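Local coordinates for choline kinase (Cryptosporidium parvum, PDB 3MES), which probably phosphorylates choline, and perhaps ethanolamine, using ATP, at residues Tyr307-Phe317 / Glu388-Arg398. Numbering follows the deposited sequence.
With MG (magnesium ion), chain M; DME (decamethonium ion), chain K; PT3 (N-propyl-tartramic acid), chain L.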
# COMPACT_ATOMS: atom_id res chain seq x y z
N TYR B 307 -8.38 17.41 12.40
CA TYR B 307 -9.70 17.17 13.00
C TYR B 307 -9.95 15.72 13.39
O TYR B 307 -9.92 14.81 12.56
CB TYR B 307 -10.80 17.70 12.07
CG TYR B 307 -10.49 19.11 11.61
CD1 TYR B 307 -10.65 20.19 12.47
CD2 TYR B 307 -10.02 19.35 10.33
CE1 TYR B 307 -10.35 21.47 12.06
CE2 TYR B 307 -9.72 20.63 9.91
CZ TYR B 307 -9.89 21.69 10.78
OH TYR B 307 -9.59 22.97 10.37
N ASP B 308 -10.20 15.52 14.68
CA ASP B 308 -10.49 14.21 15.23
C ASP B 308 -11.96 14.16 15.61
O ASP B 308 -12.40 14.87 16.51
CB ASP B 308 -9.62 13.97 16.47
CG ASP B 308 -9.68 12.53 16.95
OD1 ASP B 308 -10.18 11.66 16.21
OD2 ASP B 308 -9.22 12.27 18.08
N TYR B 309 -12.73 13.33 14.91
CA TYR B 309 -14.17 13.23 15.14
C TYR B 309 -14.51 12.07 16.07
O TYR B 309 -15.65 11.59 16.08
CB TYR B 309 -14.93 13.10 13.82
CG TYR B 309 -14.44 14.05 12.75
CD1 TYR B 309 -14.64 15.41 12.86
CD2 TYR B 309 -13.76 13.57 11.63
CE1 TYR B 309 -14.19 16.28 11.89
CE2 TYR B 309 -13.31 14.43 10.66
CZ TYR B 309 -13.52 15.79 10.79
OH TYR B 309 -13.06 16.65 9.81
N CYS B 310 -13.53 11.61 16.84
CA CYS B 310 -13.75 10.54 17.80
C CYS B 310 -13.74 11.07 19.23
O CYS B 310 -12.94 10.65 20.06
CB CYS B 310 -12.69 9.44 17.65
SG CYS B 310 -12.90 8.41 16.20
N SER B 311 -14.64 12.02 19.50
CA SER B 311 -14.79 12.59 20.83
C SER B 311 -16.23 12.41 21.29
O SER B 311 -17.16 12.54 20.49
CB SER B 311 -14.41 14.07 20.82
OG SER B 311 -14.47 14.63 22.12
N GLU B 312 -16.41 12.10 22.57
CA GLU B 312 -17.75 11.78 23.08
C GLU B 312 -18.35 12.90 23.92
O GLU B 312 -19.50 12.81 24.36
CB GLU B 312 -17.72 10.46 23.86
CG GLU B 312 -17.32 9.27 23.00
CD GLU B 312 -16.95 8.05 23.82
OE1 GLU B 312 -15.94 7.40 23.48
OE2 GLU B 312 -17.68 7.73 24.79
N LYS B 313 -17.58 13.96 24.13
CA LYS B 313 -18.08 15.14 24.83
C LYS B 313 -18.12 16.34 23.89
O LYS B 313 -17.29 16.47 22.99
CB LYS B 313 -17.20 15.46 26.04
CG LYS B 313 -15.73 15.59 25.71
CD LYS B 313 -15.01 16.48 26.71
CE LYS B 313 -13.64 16.89 26.18
NZ LYS B 313 -12.97 17.85 27.10
N GLN B 314 -19.10 17.22 24.09
CA GLN B 314 -19.25 18.39 23.24
C GLN B 314 -17.91 19.13 23.17
O GLN B 314 -17.17 19.17 24.14
CB GLN B 314 -20.36 19.30 23.78
CG GLN B 314 -19.87 20.58 24.44
CD GLN B 314 -19.94 21.77 23.50
OE1 GLN B 314 -19.01 22.58 23.44
NE2 GLN B 314 -21.04 21.88 22.76
N PRO B 315 -17.60 19.72 22.00
CA PRO B 315 -18.45 19.75 20.82
C PRO B 315 -18.43 18.45 20.02
O PRO B 315 -19.02 18.38 18.94
CB PRO B 315 -17.84 20.88 19.99
CG PRO B 315 -16.39 20.84 20.34
CD PRO B 315 -16.32 20.41 21.78
N TYR B 316 -17.75 17.43 20.54
CA TYR B 316 -17.73 16.11 19.90
C TYR B 316 -16.75 16.04 18.74
O TYR B 316 -16.96 15.31 17.77
CB TYR B 316 -19.13 15.69 19.48
CG TYR B 316 -20.11 15.70 20.63
CD1 TYR B 316 -19.95 14.84 21.71
CD2 TYR B 316 -21.18 16.58 20.65
CE1 TYR B 316 -20.83 14.85 22.77
CE2 TYR B 316 -22.07 16.60 21.71
CZ TYR B 316 -21.89 15.73 22.77
OH TYR B 316 -22.77 15.74 23.82
N PHE B 317 -15.68 16.82 18.84
CA PHE B 317 -14.56 16.75 17.92
C PHE B 317 -13.41 17.55 18.51
O PHE B 317 -13.63 18.56 19.17
CB PHE B 317 -14.95 17.31 16.54
CG PHE B 317 -15.08 18.81 16.51
CD1 PHE B 317 -13.95 19.62 16.42
CD2 PHE B 317 -16.32 19.41 16.58
CE1 PHE B 317 -14.07 20.99 16.39
CE2 PHE B 317 -16.44 20.79 16.56
CZ PHE B 317 -15.31 21.58 16.46
N GLU B 388 -24.79 13.02 17.78
CA GLU B 388 -23.96 13.93 18.57
C GLU B 388 -22.89 14.63 17.75
O GLU B 388 -21.84 14.05 17.46
CB GLU B 388 -23.31 13.16 19.72
CG GLU B 388 -24.26 12.28 20.52
CD GLU B 388 -24.83 12.99 21.74
OE1 GLU B 388 -24.05 13.33 22.65
OE2 GLU B 388 -26.07 13.19 21.79
N PHE B 389 -23.15 15.88 17.38
CA PHE B 389 -22.14 16.70 16.72
C PHE B 389 -22.51 18.18 16.74
O PHE B 389 -23.62 18.56 16.37
CB PHE B 389 -21.89 16.23 15.29
CG PHE B 389 -20.67 16.84 14.66
CD1 PHE B 389 -19.40 16.36 14.96
CD2 PHE B 389 -20.78 17.90 13.77
CE1 PHE B 389 -18.27 16.92 14.38
CE2 PHE B 389 -19.65 18.47 13.20
CZ PHE B 389 -18.40 17.98 13.51
N ASP B 390 -21.56 19.02 17.16
CA ASP B 390 -21.79 20.46 17.21
C ASP B 390 -21.39 21.12 15.90
O ASP B 390 -20.29 21.64 15.76
CB ASP B 390 -21.02 21.08 18.38
CG ASP B 390 -21.47 22.48 18.69
OD1 ASP B 390 -21.83 23.22 17.74
OD2 ASP B 390 -21.48 22.86 19.88
N PHE B 391 -22.31 21.09 14.94
CA PHE B 391 -22.05 21.60 13.59
C PHE B 391 -21.69 23.08 13.57
O PHE B 391 -20.89 23.51 12.74
CB PHE B 391 -23.24 21.32 12.68
CG PHE B 391 -23.51 19.86 12.45
CD1 PHE B 391 -22.85 19.17 11.45
CD2 PHE B 391 -24.42 19.18 13.25
CE1 PHE B 391 -23.09 17.82 11.25
CE2 PHE B 391 -24.66 17.83 13.05
CZ PHE B 391 -23.99 17.15 12.04
N THR B 392 -22.29 23.86 14.46
CA THR B 392 -22.03 25.30 14.51
C THR B 392 -20.62 25.59 15.02
O THR B 392 -19.91 26.42 14.45
CB THR B 392 -23.04 26.05 15.40
OG1 THR B 392 -24.37 25.84 14.90
CG2 THR B 392 -22.75 27.53 15.40
N GLU B 393 -20.23 24.91 16.08
CA GLU B 393 -18.90 25.09 16.64
C GLU B 393 -17.84 24.60 15.67
O GLU B 393 -16.75 25.18 15.58
CB GLU B 393 -18.76 24.36 17.98
CG GLU B 393 -17.47 24.67 18.72
CD GLU B 393 -17.29 26.15 18.97
OE1 GLU B 393 -18.31 26.87 19.10
OE2 GLU B 393 -16.13 26.61 19.03
N TYR B 394 -18.15 23.54 14.92
CA TYR B 394 -17.21 23.00 13.95
C TYR B 394 -17.00 23.97 12.79
O TYR B 394 -15.89 24.10 12.28
CB TYR B 394 -17.68 21.65 13.42
CG TYR B 394 -16.75 21.07 12.37
CD1 TYR B 394 -15.50 20.58 12.72
CD2 TYR B 394 -17.12 21.02 11.04
CE1 TYR B 394 -14.64 20.06 11.78
CE2 TYR B 394 -16.27 20.50 10.08
CZ TYR B 394 -15.03 20.02 10.46
OH TYR B 394 -14.18 19.50 9.51
N ALA B 395 -18.08 24.64 12.38
CA ALA B 395 -18.00 25.63 11.32
C ALA B 395 -17.14 26.81 11.76
O ALA B 395 -16.27 27.27 11.02
CB ALA B 395 -19.39 26.09 10.93
N ASN B 396 -17.38 27.28 12.98
CA ASN B 396 -16.57 28.35 13.56
C ASN B 396 -15.09 28.01 13.49
O ASN B 396 -14.25 28.88 13.23
CB ASN B 396 -16.97 28.58 15.02
CG ASN B 396 -18.26 29.35 15.17
OD1 ASN B 396 -18.83 29.42 16.26
ND2 ASN B 396 -18.74 29.93 14.07
N THR B 397 -14.78 26.74 13.72
CA THR B 397 -13.39 26.29 13.72
C THR B 397 -12.79 26.32 12.32
O THR B 397 -11.71 26.89 12.12
CB THR B 397 -13.27 24.88 14.33
OG1 THR B 397 -13.84 24.88 15.65
CG2 THR B 397 -11.81 24.47 14.43
N ARG B 398 -13.48 25.73 11.36
CA ARG B 398 -12.99 25.71 9.98
C ARG B 398 -12.79 27.14 9.47
O ARG B 398 -11.79 27.42 8.80
CB ARG B 398 -13.94 24.94 9.06
CG ARG B 398 -14.18 23.49 9.45
CD ARG B 398 -12.87 22.75 9.72
NE ARG B 398 -11.93 22.81 8.60
CZ ARG B 398 -11.84 21.89 7.65
NH1 ARG B 398 -12.63 20.83 7.66
NH2 ARG B 398 -10.94 22.03 6.68
MG MG M . -9.60 14.17 10.42
N1 DME K . -18.10 8.78 14.66
C2 DME K . -19.33 9.59 14.71
C3 DME K . -19.47 10.39 13.41
C4 DME K . -20.50 11.51 13.56
C5 DME K . -20.70 12.28 12.25
C6 DME K . -19.46 13.11 11.89
C7 DME K . -19.77 14.61 11.90
C8 DME K . -19.50 15.25 10.54
C9 DME K . -18.09 15.83 10.45
C10 DME K . -17.46 15.54 9.08
C11 DME K . -16.56 16.69 8.64
N12 DME K . -16.04 16.42 7.28
C13 DME K . -17.48 8.74 16.00
C14 DME K . -18.43 7.42 14.23
C15 DME K . -17.14 9.39 13.71
C16 DME K . -15.32 15.14 7.26
C17 DME K . -17.16 16.37 6.34
C18 DME K . -15.11 17.50 6.91
O1 PT3 L . -20.23 10.89 4.78
O11 PT3 L . -22.10 12.02 5.25
C1 PT3 L . -20.95 11.61 5.52
C2 PT3 L . -20.34 12.04 6.85
O2 PT3 L . -21.29 12.78 7.62
C3 PT3 L . -19.12 12.90 6.54
O3 PT3 L . -19.27 14.20 7.13
C4 PT3 L . -17.91 12.20 7.11
O41 PT3 L . -16.82 12.26 6.54
N4 PT3 L . -18.14 11.52 8.23
C41 PT3 L . -17.09 10.75 8.92
C42 PT3 L . -17.53 10.44 10.35
C43 PT3 L . -16.56 11.04 11.37
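Tyr394 packs against three rings of 307-317, in a cluster that also includes Phe389. It drives its edge into the face of Phe317, centroids 5.1 Å apart and planes at 85°, and turns its edge likewise to the face of Tyr307. Its own face takes the edge of Tyr309 in an offset T-shaped contact. With CG anti to the backbone N (chi1 178°), the Tyr394 ring extends from the helix between the three rings. Phe317 also meets Phe389 obliquely, and its CZ touches Thr397 OG1 at 3.7 Å. Glu388 CB lies over the Tyr316 ring, a CH-pi contact 4.0 Å from its centroid.

Asp390 N donates to Pro315 O (3.2 Å), while Gln314 NE2 reaches the anti lone pair of Asp390 OD2 at 3.1 Å. The other carboxylate oxygen, OD1, caps helix 391-411 by accepting from Glu393 N, so one side chain serves both helix and loop. The Arg398 guanidinium lays a face over Tyr307 CE2, the planes 30° apart; its NH1 donates to Tyr394 OH, and Tyr307 OH is hydrogen-bonded to His401 ND1.

Tyr307 O binds magnesium at 2.3 Å, with Glu271 OE2 and Glu304 O; Glu304 OE1 is hydrogen-bonded to Tyr309 OH. Decamethonium C7 lies over Phe389, 3.5 Å from Phe389 CD1, and C9 over Tyr309. These rings line the alkyl chain's path, while Tyr394 OH lies 3.4 Å from C18, a methyl of one trimethylammonium end: probably the choline-binding side of the pocket.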